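Local atomic coordinates of YARHG domain-containing protein (Legionella pneumophila subsp. pneumophila, PDB entry 4G2A), a protein that is of unknown function but joins a beta-rich domain to a helical YARHG domain and is regarded as a putative nutrient-binding protein. Residues A[190-195]-A[232-237]; A[238-243]-A[293-298]; A[275-280]-A[309-314]. All coordinates share one frame; numbering follows the deposited sequence.

Contact 1: residues A[190-195]-A[232-237]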
loop_
_atom_site.group_PDB
_atom_site.type_symbol
_atom_site.label_atom_id
_atom_site.label_comp_id
_atom_site.label_asym_id
_atom_site.label_seq_id
_atom_site.Cartn_x
_atom_site.Cartn_y
_atom_site.Cartn_z
ATOM N N GLU A 190 -4.141 14.074 -4.349
ATOM C CA GLU A 190 -4.590 14.610 -5.651
ATOM C C GLU A 190 -6.152 14.777 -5.675
ATOM O O GLU A 190 -6.684 15.448 -6.560
ATOM C CB GLU A 190 -4.143 13.709 -6.823
ATOM C CG GLU A 190 -2.645 13.699 -7.105
ATOM C CD GLU A 190 -2.206 12.794 -8.245
ATOM O OE1 GLU A 190 -2.499 11.579 -8.194
ATOM O OE2 GLU A 190 -1.544 13.297 -9.180
ATOM N N ILE A 191 -6.866 14.174 -4.692
ATOM C CA ILE A 191 -8.326 14.223 -4.575
ATOM C C ILE A 191 -8.720 14.982 -3.282
ATOM O O ILE A 191 -9.499 15.931 -3.363
ATOM C CB ILE A 191 -8.921 12.786 -4.682
ATOM C CG1 ILE A 191 -8.822 12.321 -6.176
ATOM C CG2 ILE A 191 -10.381 12.728 -4.145
ATOM C CD1 ILE A 191 -9.109 10.950 -6.483
ATOM N N ASP A 192 -8.177 14.571 -2.113
ATOM C CA ASP A 192 -8.345 15.230 -0.806
ATOM C C ASP A 192 -7.083 16.085 -0.602
ATOM O O ASP A 192 -6.181 15.730 0.166
ATOM C CB ASP A 192 -8.564 14.181 0.313
ATOM C CG ASP A 192 -9.794 13.303 0.132
ATOM O OD1 ASP A 192 -10.588 13.572 -0.797
ATOM O OD2 ASP A 192 -9.975 12.358 0.938
ATOM N N GLN A 193 -7.043 17.214 -1.349
ATOM C CA GLN A 193 -5.951 18.195 -1.439
ATOM C C GLN A 193 -5.720 18.989 -0.130
ATOM O O GLN A 193 -4.742 19.746 -0.029
ATOM C CB GLN A 193 -6.218 19.171 -2.610
ATOM C CG GLN A 193 -7.417 20.121 -2.433
ATOM C CD GLN A 193 -8.740 19.490 -2.794
ATOM O OE1 GLN A 193 -9.435 18.910 -1.949
ATOM N NE2 GLN A 193 -9.118 19.599 -4.058
ATOM N N LYS A 194 -6.605 18.813 0.861
ATOM C CA LYS A 194 -6.609 19.502 2.156
ATOM C C LYS A 194 -5.403 19.167 3.085
ATOM O O LYS A 194 -4.674 20.089 3.485
ATOM C CB LYS A 194 -7.927 19.208 2.926
ATOM C CG LYS A 194 -9.211 19.115 2.077
ATOM C CD LYS A 194 -9.573 17.665 1.732
ATOM C CE LYS A 194 -10.869 17.541 0.969
ATOM N NZ LYS A 194 -12.052 17.664 1.867
ATOM N N ALA A 195 -5.225 17.869 3.453
ATOM C CA ALA A 195 -4.254 17.378 4.438
ATOM C C ALA A 195 -2.871 16.956 3.899
ATOM O O ALA A 195 -2.752 16.316 2.849
ATOM C CB ALA A 195 -4.860 16.214 5.196
ATOM N N CYS A 232 -0.515 6.899 0.140
ATOM C CA CYS A 232 -1.959 6.832 0.247
ATOM C C CYS A 232 -2.586 6.936 -1.167
ATOM O O CYS A 232 -2.352 7.921 -1.885
ATOM C CB CYS A 232 -2.447 7.943 1.166
ATOM S SG CYS A 232 -4.187 7.811 1.600
ATOM N N LEU A 233 -3.350 5.907 -1.566
ATOM C CA LEU A 233 -3.942 5.814 -2.910
ATOM C C LEU A 233 -5.433 5.625 -2.933
ATOM O O LEU A 233 -6.005 5.007 -2.029
ATOM C CB LEU A 233 -3.341 4.619 -3.682
ATOM C CG LEU A 233 -1.844 4.602 -3.968
ATOM C CD1 LEU A 233 -1.442 3.274 -4.596
ATOM C CD2 LEU A 233 -1.438 5.761 -4.852
ATOM N N PHE A 234 -6.055 6.088 -4.025
ATOM C CA PHE A 234 -7.459 5.836 -4.297
ATOM C C PHE A 234 -7.519 4.832 -5.422
ATOM O O PHE A 234 -6.845 5.008 -6.424
ATOM C CB PHE A 234 -8.249 7.121 -4.668
ATOM C CG PHE A 234 -8.940 7.832 -3.530
ATOM C CD1 PHE A 234 -9.923 7.192 -2.781
ATOM C CD2 PHE A 234 -8.648 9.158 -3.242
ATOM C CE1 PHE A 234 -10.553 7.847 -1.725
ATOM C CE2 PHE A 234 -9.279 9.817 -2.187
ATOM C CZ PHE A 234 -10.229 9.156 -1.436
ATOM N N THR A 235 -8.308 3.784 -5.255
ATOM C CA THR A 235 -8.580 2.796 -6.292
ATOM C C THR A 235 -9.939 3.182 -6.861
ATOM O O THR A 235 -10.626 4.013 -6.258
ATOM C CB THR A 235 -8.537 1.382 -5.719
ATOM O OG1 THR A 235 -9.443 1.333 -4.625
ATOM C CG2 THR A 235 -7.147 0.953 -5.287
ATOM N N GLY A 236 -10.313 2.612 -8.002
ATOM C CA GLY A 236 -11.561 2.934 -8.692
ATOM C C GLY A 236 -12.837 2.837 -7.875
ATOM O O GLY A 236 -13.492 3.855 -7.620
ATOM N N ILE A 237 -13.207 1.614 -7.468
ATOM C CA ILE A 237 -14.440 1.335 -6.719
ATOM C C ILE A 237 -14.417 2.083 -5.369
ATOM O O ILE A 237 -15.435 2.664 -5.005
ATOM C CB ILE A 237 -14.661 -0.205 -6.533
ATOM C CG1 ILE A 237 -14.543 -0.999 -7.868
ATOM C CG2 ILE A 237 -15.937 -0.516 -5.767
ATOM C CD1 ILE A 237 -15.757 -1.631 -8.444
#
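I191 and D192, in the loop after strand 185-187, meet the ring of F234 near the end of strand 229-235. The contact is small and buries 129 Å². I191 can be followed outward. Its CB already sits 3.9 Å from both F234 CE2 and F234 CD2. Two branches then spread from CB along one side of the ring. CG2 lies anti to the backbone N and reaches F234 CE2 at 3.7 Å. The other branch runs through CG1, and its end, CD1, touches F234 CD2, also at 3.7 Å. The approach to the ring is oblique.

D192 comes to the neighbouring part of the ring. Its OD2 lies at the ring edge, in the ring plane, 4.0 Å from F234 CZ. The carboxylate stands nearly upright to the ring, with the planes 80° apart. This is packing only, because the polar partners of D192 lie elsewhere. OD2 is hydrogen-bonded to Y154 OH, and OD1 forms a salt bridge with K243. The buried carboxylate is thus held at both oxygens. Y154 also packs its ring against F234. Close by, C232 on the same strand forms a disulfide with C188.

I191 and D192 thus pack on the ring of F234 shortly before the chain enters helix 236-250. This is packing at the junction of the beta-rich and helical parts of a two-domain protein.

Contact 2: residues A[238-243]-A[293-298]. With SO4 (sulfate ion), chain M.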
loop_
_atom_site.group_PDB
_atom_site.type_symbol
_atom_site.label_atom_id
_atom_site.label_comp_id
_atom_site.label_asym_id
_atom_site.label_seq_id
_atom_site.Cartn_x
_atom_site.Cartn_y
_atom_site.Cartn_z
ATOM N N SER A 238 -13.268 2.080 -4.640
ATOM C CA SER A 238 -13.168 2.760 -3.343
ATOM C C SER A 238 -13.396 4.273 -3.474
ATOM O O SER A 238 -13.983 4.866 -2.570
ATOM C CB SER A 238 -11.822 2.492 -2.675
ATOM O OG SER A 238 -11.625 1.112 -2.421
ATOM N N TYR A 239 -12.926 4.896 -4.575
ATOM C CA TYR A 239 -13.148 6.320 -4.785
ATOM C C TYR A 239 -14.645 6.599 -4.937
ATOM O O TYR A 239 -15.183 7.455 -4.237
ATOM C CB TYR A 239 -12.365 6.867 -5.995
ATOM C CG TYR A 239 -12.821 8.255 -6.376
ATOM C CD1 TYR A 239 -12.381 9.372 -5.673
ATOM C CD2 TYR A 239 -13.765 8.447 -7.380
ATOM C CE1 TYR A 239 -12.852 10.651 -5.976
ATOM C CE2 TYR A 239 -14.244 9.717 -7.689
ATOM C CZ TYR A 239 -13.777 10.817 -6.991
ATOM O OH TYR A 239 -14.244 12.070 -7.304
ATOM N N VAL A 240 -15.315 5.866 -5.837
ATOM C CA VAL A 240 -16.748 6.024 -6.117
ATOM C C VAL A 240 -17.592 5.705 -4.869
ATOM O O VAL A 240 -18.552 6.417 -4.601
ATOM C CB VAL A 240 -17.167 5.186 -7.359
ATOM C CG1 VAL A 240 -18.673 5.277 -7.635
ATOM C CG2 VAL A 240 -16.387 5.636 -8.583
ATOM N N ARG A 241 -17.216 4.703 -4.078
ATOM C CA ARG A 241 -17.976 4.359 -2.879
ATOM C C ARG A 241 -17.856 5.404 -1.767
ATOM O O ARG A 241 -18.867 5.882 -1.275
ATOM C CB ARG A 241 -17.571 2.982 -2.353
ATOM C CG ARG A 241 -18.087 1.914 -3.277
ATOM C CD ARG A 241 -17.874 0.518 -2.789
ATOM N NE ARG A 241 -18.467 -0.416 -3.747
ATOM C CZ ARG A 241 -18.508 -1.729 -3.579
ATOM N NH1 ARG A 241 -18.002 -2.279 -2.481
ATOM N NH2 ARG A 241 -19.073 -2.504 -4.497
ATOM N N TYR A 242 -16.651 5.788 -1.404
ATOM C CA TYR A 242 -16.458 6.690 -0.283
ATOM C C TYR A 242 -16.560 8.172 -0.619
ATOM O O TYR A 242 -16.877 8.948 0.281
ATOM C CB TYR A 242 -15.128 6.390 0.384
ATOM C CG TYR A 242 -15.134 5.058 1.094
ATOM C CD1 TYR A 242 -14.830 3.881 0.417
ATOM C CD2 TYR A 242 -15.457 4.971 2.443
ATOM C CE1 TYR A 242 -14.798 2.654 1.078
ATOM C CE2 TYR A 242 -15.425 3.751 3.120
ATOM C CZ TYR A 242 -15.096 2.592 2.433
ATOM O OH TYR A 242 -15.081 1.393 3.113
ATOM N N LYS A 243 -16.302 8.575 -1.871
ATOM C CA LYS A 243 -16.353 9.987 -2.244
ATOM C C LYS A 243 -17.619 10.359 -3.017
ATOM O O LYS A 243 -17.904 11.552 -3.149
ATOM C CB LYS A 243 -15.109 10.397 -3.063
ATOM C CG LYS A 243 -13.760 10.141 -2.377
ATOM C CD LYS A 243 -13.547 10.892 -1.065
ATOM C CE LYS A 243 -13.550 12.394 -1.212
ATOM N NZ LYS A 243 -13.195 13.044 0.074
ATOM N N LYS A 293 -13.016 10.134 -16.870
ATOM C CA LYS A 293 -12.869 9.790 -15.447
ATOM C C LYS A 293 -11.798 8.725 -15.309
ATOM O O LYS A 293 -11.897 7.677 -15.959
ATOM C CB LYS A 293 -14.201 9.314 -14.815
ATOM C CG LYS A 293 -15.330 10.360 -14.742
ATOM C CD LYS A 293 -15.040 11.510 -13.788
ATOM C CE LYS A 293 -15.980 12.662 -14.014
ATOM N NZ LYS A 293 -15.798 13.740 -13.004
ATOM N N TRP A 294 -10.759 8.996 -14.483
ATOM C CA TRP A 294 -9.639 8.078 -14.247
ATOM C C TRP A 294 -10.108 6.701 -13.663
ATOM O O TRP A 294 -9.480 5.666 -13.916
ATOM C CB TRP A 294 -8.597 8.730 -13.304
ATOM C CG TRP A 294 -9.089 8.926 -11.892
ATOM C CD1 TRP A 294 -9.663 10.047 -11.373
ATOM C CD2 TRP A 294 -9.044 7.964 -10.820
ATOM N NE1 TRP A 294 -9.991 9.844 -10.049
ATOM C CE2 TRP A 294 -9.652 8.563 -9.694
ATOM C CE3 TRP A 294 -8.549 6.649 -10.706
ATOM C CZ2 TRP A 294 -9.775 7.895 -8.466
ATOM C CZ3 TRP A 294 -8.736 5.968 -9.517
ATOM C CH2 TRP A 294 -9.298 6.605 -8.396
ATOM N N TRP A 295 -11.159 6.709 -12.844
ATOM C CA TRP A 295 -11.635 5.502 -12.169
ATOM C C TRP A 295 -12.450 4.594 -13.068
ATOM O O TRP A 295 -12.567 3.392 -12.778
ATOM C CB TRP A 295 -12.458 5.859 -10.927
ATOM C CG TRP A 295 -13.439 6.971 -11.112
ATOM C CD1 TRP A 295 -13.255 8.286 -10.802
ATOM C CD2 TRP A 295 -14.788 6.852 -11.581
ATOM N NE1 TRP A 295 -14.396 9.002 -11.073
ATOM C CE2 TRP A 295 -15.369 8.139 -11.516
ATOM C CE3 TRP A 295 -15.584 5.767 -12.009
ATOM C CZ2 TRP A 295 -16.706 8.376 -11.861
ATOM C CZ3 TRP A 295 -16.909 6.004 -12.350
ATOM C CH2 TRP A 295 -17.453 7.295 -12.283
ATOM N N TYR A 296 -13.028 5.172 -14.144
ATOM C CA TYR A 296 -13.858 4.447 -15.080
ATOM C C TYR A 296 -13.031 3.668 -16.071
ATOM O O TYR A 296 -12.206 4.219 -16.813
ATOM C CB TYR A 296 -14.841 5.372 -15.804
ATOM C CG TYR A 296 -15.684 4.654 -16.834
ATOM C CD1 TYR A 296 -16.796 3.901 -16.456
ATOM C CD2 TYR A 296 -15.372 4.722 -18.189
ATOM C CE1 TYR A 296 -17.586 3.253 -17.404
ATOM C CE2 TYR A 296 -16.153 4.081 -19.143
ATOM C CZ TYR A 296 -17.260 3.350 -18.747
ATOM O OH TYR A 296 -18.019 2.713 -19.698
ATOM N N VAL A 297 -13.323 2.369 -16.103
ATOM C CA VAL A 297 -12.731 1.359 -16.972
ATOM C C VAL A 297 -13.911 0.553 -17.528
ATOM O O VAL A 297 -14.642 -0.040 -16.733
ATOM C CB VAL A 297 -11.687 0.490 -16.188
ATOM C CG1 VAL A 297 -11.302 -0.776 -16.948
ATOM C CG2 VAL A 297 -10.446 1.301 -15.854
ATOM N N PRO A 298 -14.180 0.570 -18.859
ATOM C CA PRO A 298 -15.306 -0.226 -19.379
ATOM C C PRO A 298 -15.063 -1.724 -19.156
ATOM O O PRO A 298 -13.959 -2.219 -19.387
ATOM C CB PRO A 298 -15.350 0.141 -20.872
ATOM C CG PRO A 298 -14.511 1.361 -21.009
ATOM C CD PRO A 298 -13.457 1.237 -19.961
HETATM S S SO4 M . -19.849 -5.757 -2.664
HETATM O O1 SO4 M . -21.212 -6.170 -2.296
HETATM O O2 SO4 M . -19.292 -4.902 -1.600
HETATM O O3 SO4 M . -18.992 -6.947 -2.836
HETATM O O4 SO4 M . -19.910 -5.011 -3.928
HETATM O O HOH W 1 -15.282 12.425 -10.347
#
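A water bridges the hydroxyl of Y239 and the ammonium group of K293. It accepts a hydrogen bond from K293 NZ at 3.0 Å and is hydrogen-bonded to Y239 OH at 3.2 Å. No direct hydrogen bond joins the two segments.

Aromatic packing makes up the rest of the contact. Y239 has CG anti to its backbone N (chi1 168°), which brings the ring to W294 and W295, and the three form an aromatic cluster. W294 turns its edge toward the Y239 face in an offset edge-to-face pair, with the planes at 60°. Its CZ2 touches Y239 CG at 3.7 Å, and CH2 reaches over to Y239 CB. W295 lies on the same side of the phenol ring, by its CD2-CE2 part, and meets it differently. The planes are closer to parallel but slid apart, with little overlap. Here Y239 CD2 comes within 3.5 Å of W295 CD1, and Y239 CE2 lies beside W295 NE1.

V240, the next residue of helix 236-250, completes the fit. Its CG2 points onto the face of W295, 3.6 Å from the centroid of the six-membered ring. The methyl is 18° off the ring normal, a good CH-pi contact. The opposite face of W295 carries K293 CB, from the same loop. The indole is thus packed between two aliphatic groups.

The next residue, R241, leaves this cluster and binds a sulfate, probably from the crystallisation liquor. Its NH2 donates to sulfate O4 at 2.7 Å, and its NH1 donates to O2.

The chemistry implies that the loop is held to the helix mainly by apolar and aromatic contact, with a single water-mediated polar link near the phenol end.

Contact 3: residues A[275-280]-A[309-314]. With SO4 (sulfate ion), chain C.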
loop_
_atom_site.group_PDB
_atom_site.type_symbol
_atom_site.label_atom_id
_atom_site.label_comp_id
_atom_site.label_asym_id
_atom_site.label_seq_id
_atom_site.Cartn_x
_atom_site.Cartn_y
_atom_site.Cartn_z
ATOM N N ALA A 275 -21.387 3.039 -13.553
ATOM C CA ALA A 275 -20.051 3.279 -14.146
ATOM C C ALA A 275 -18.951 2.730 -13.252
ATOM O O ALA A 275 -17.867 2.397 -13.727
ATOM C CB ALA A 275 -19.842 4.759 -14.372
ATOM N N GLN A 276 -19.267 2.627 -11.953
ATOM C CA GLN A 276 -18.512 2.044 -10.837
ATOM C C GLN A 276 -18.062 0.619 -11.204
ATOM O O GLN A 276 -16.961 0.220 -10.850
ATOM C CB GLN A 276 -19.472 1.999 -9.602
ATOM C CG GLN A 276 -18.850 1.609 -8.265
ATOM C CD GLN A 276 -19.843 1.220 -7.184
ATOM O OE1 GLN A 276 -19.490 0.538 -6.209
ATOM N NE2 GLN A 276 -21.105 1.614 -7.314
ATOM N N TYR A 277 -18.928 -0.141 -11.915
ATOM C CA TYR A 277 -18.677 -1.531 -12.301
ATOM C C TYR A 277 -18.305 -1.684 -13.790
ATOM O O TYR A 277 -18.157 -2.798 -14.293
ATOM C CB TYR A 277 -19.912 -2.384 -11.949
ATOM C CG TYR A 277 -20.308 -2.264 -10.490
ATOM C CD1 TYR A 277 -19.505 -2.798 -9.483
ATOM C CD2 TYR A 277 -21.466 -1.589 -10.113
ATOM C CE1 TYR A 277 -19.848 -2.673 -8.140
ATOM C CE2 TYR A 277 -21.815 -1.449 -8.774
ATOM C CZ TYR A 277 -21.011 -2.010 -7.791
ATOM O OH TYR A 277 -21.330 -1.907 -6.461
ATOM N N GLY A 278 -18.149 -0.567 -14.472
ATOM C CA GLY A 278 -17.738 -0.551 -15.868
ATOM C C GLY A 278 -18.819 -0.737 -16.907
ATOM O O GLY A 278 -18.540 -1.281 -17.981
ATOM N N ARG A 279 -20.045 -0.241 -16.628
ATOM C CA ARG A 279 -21.140 -0.303 -17.590
ATOM C C ARG A 279 -20.749 0.504 -18.816
ATOM O O ARG A 279 -20.118 1.548 -18.672
ATOM C CB ARG A 279 -22.432 0.242 -16.979
ATOM C CG ARG A 279 -23.648 0.096 -17.897
ATOM C CD ARG A 279 -24.777 0.973 -17.436
ATOM N NE ARG A 279 -25.969 0.780 -18.250
ATOM C CZ ARG A 279 -26.235 1.452 -19.362
ATOM N NH1 ARG A 279 -25.384 2.359 -19.816
ATOM N NH2 ARG A 279 -27.349 1.209 -20.038
ATOM N N GLN A 280 -21.076 0.006 -20.009
ATOM C CA GLN A 280 -20.753 0.705 -21.250
ATOM C C GLN A 280 -21.906 1.640 -21.592
ATOM O O GLN A 280 -23.072 1.246 -21.489
ATOM C CB GLN A 280 -20.435 -0.283 -22.373
ATOM C CG GLN A 280 -19.017 -0.853 -22.231
ATOM C CD GLN A 280 -18.950 -2.341 -22.450
ATOM O OE1 GLN A 280 -19.389 -3.143 -21.610
ATOM N NE2 GLN A 280 -18.377 -2.741 -23.577
ATOM N N GLU A 309 -26.230 -3.429 -2.010
ATOM C CA GLU A 309 -27.292 -2.840 -1.187
ATOM C C GLU A 309 -27.157 -1.316 -1.069
ATOM O O GLU A 309 -28.175 -0.630 -1.084
ATOM C CB GLU A 309 -27.331 -3.505 0.204
ATOM C CG GLU A 309 -27.873 -4.929 0.139
ATOM C CD GLU A 309 -27.848 -5.755 1.414
ATOM O OE1 GLU A 309 -28.175 -5.206 2.493
ATOM O OE2 GLU A 309 -27.560 -6.972 1.323
ATOM N N GLU A 310 -25.913 -0.790 -0.989
ATOM C CA GLU A 310 -25.642 0.650 -0.891
ATOM C C GLU A 310 -26.092 1.369 -2.163
ATOM O O GLU A 310 -26.748 2.408 -2.071
ATOM C CB GLU A 310 -24.147 0.927 -0.619
ATOM C CG GLU A 310 -23.677 0.618 0.795
ATOM C CD GLU A 310 -23.622 -0.853 1.151
ATOM O OE1 GLU A 310 -22.758 -1.569 0.596
ATOM O OE2 GLU A 310 -24.472 -1.295 1.957
ATOM N N ASP A 311 -25.751 0.802 -3.339
ATOM C CA ASP A 311 -26.112 1.295 -4.671
ATOM C C ASP A 311 -27.614 1.419 -4.802
ATOM O O ASP A 311 -28.106 2.485 -5.138
ATOM C CB ASP A 311 -25.584 0.339 -5.751
ATOM C CG ASP A 311 -24.084 0.080 -5.737
ATOM O OD1 ASP A 311 -23.329 0.931 -5.204
ATOM O OD2 ASP A 311 -23.666 -0.977 -6.232
ATOM N N LYS A 312 -28.336 0.336 -4.491
ATOM C CA LYS A 312 -29.797 0.217 -4.512
ATOM C C LYS A 312 -30.463 1.250 -3.560
ATOM O O LYS A 312 -31.434 1.888 -3.966
ATOM C CB LYS A 312 -30.218 -1.219 -4.162
ATOM C CG LYS A 312 -29.775 -2.215 -5.220
ATOM C CD LYS A 312 -29.777 -3.643 -4.731
ATOM C CE LYS A 312 -29.342 -4.576 -5.838
ATOM N NZ LYS A 312 -28.954 -5.918 -5.327
ATOM N N LYS A 313 -29.899 1.464 -2.346
ATOM C CA LYS A 313 -30.389 2.479 -1.389
ATOM C C LYS A 313 -30.260 3.892 -1.970
ATOM O O LYS A 313 -31.178 4.700 -1.803
ATOM C CB LYS A 313 -29.662 2.402 -0.035
ATOM C CG LYS A 313 -30.141 1.287 0.867
ATOM C CD LYS A 313 -29.345 1.256 2.168
ATOM C CE LYS A 313 -29.912 0.236 3.122
ATOM N NZ LYS A 313 -29.257 0.302 4.453
ATOM N N LEU A 314 -29.143 4.185 -2.675
ATOM C CA LEU A 314 -28.959 5.500 -3.305
ATOM C C LEU A 314 -29.952 5.692 -4.459
ATOM O O LEU A 314 -30.563 6.769 -4.556
ATOM C CB LEU A 314 -27.516 5.751 -3.762
ATOM C CG LEU A 314 -27.207 7.173 -4.298
ATOM C CD1 LEU A 314 -27.754 8.280 -3.387
ATOM C CD2 LEU A 314 -25.712 7.357 -4.493
HETATM S S SO4 C . -26.644 4.749 -22.145
HETATM O O1 SO4 C . -26.176 3.483 -22.712
HETATM O O2 SO4 C . -27.643 5.333 -23.032
HETATM O O3 SO4 C . -27.220 4.467 -20.853
HETATM O O4 SO4 C . -25.578 5.710 -21.961
#
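A type I beta turn from A275 to G278, closed by G278 N to A275 O at 3.1 Å, places Q276 and Y277 opposite D311 in the first turn of helix 309-321. Both elements belong to the YARHG domain. The turn begins on the last residue of helix 263-275, and the contact joins it to helix 309-321 through one carboxylate.

D311 OD1 accepts from Q276 NE2 at 3.1 Å, in an almost straight bond (176°). OD1 lies in the amide plane of Q276, but NE2 meets the carboxylate from above, 50° out of its plane. The extended Q276 chain carries the amide to D311. NE2 also bonds to I273 O. The Y277 ring points its hydroxyl end at D311. OD2 lies at the ring edge, in its plane, with ring and carboxylate planes 67° apart. OD2 takes a second bond from N308 N.

R241, on helix 236-250, bonds to the polar ends of both side chains, NE to Q276 OE1 and NH2 to Y277 OH. Its charge could strengthen the phenol as a donor. The Y277 hydroxyl donates to the syn lone pair of D311 OD2, and the OH to OD2 distance is a short 2.5 Å.

Contacts 1 and 2 share helix 236-250 and touch through the D192-K243 salt bridge. W294 of contact 2 also packs against I191 and the backbone oxygens of F234 and T235. Contact 2 connects onward to contact 3 through R241, and probably through Y296 OH to R279 O. Contact 1 reaches contact 3 as well, where I237 CD1 packs on Q276 and Y277. Contacts 1 and 3 are buried, while contact 2 is only partly so. Their chemistry differs with place. Contact 1, at the domain junction, is apolar packing beside a carboxylate satisfied elsewhere. Contact 2 is an aromatic cluster with one water bridge. Contact 3, farthest from the chain centre, rests on direct hydrogen bonds to a buried carboxylate.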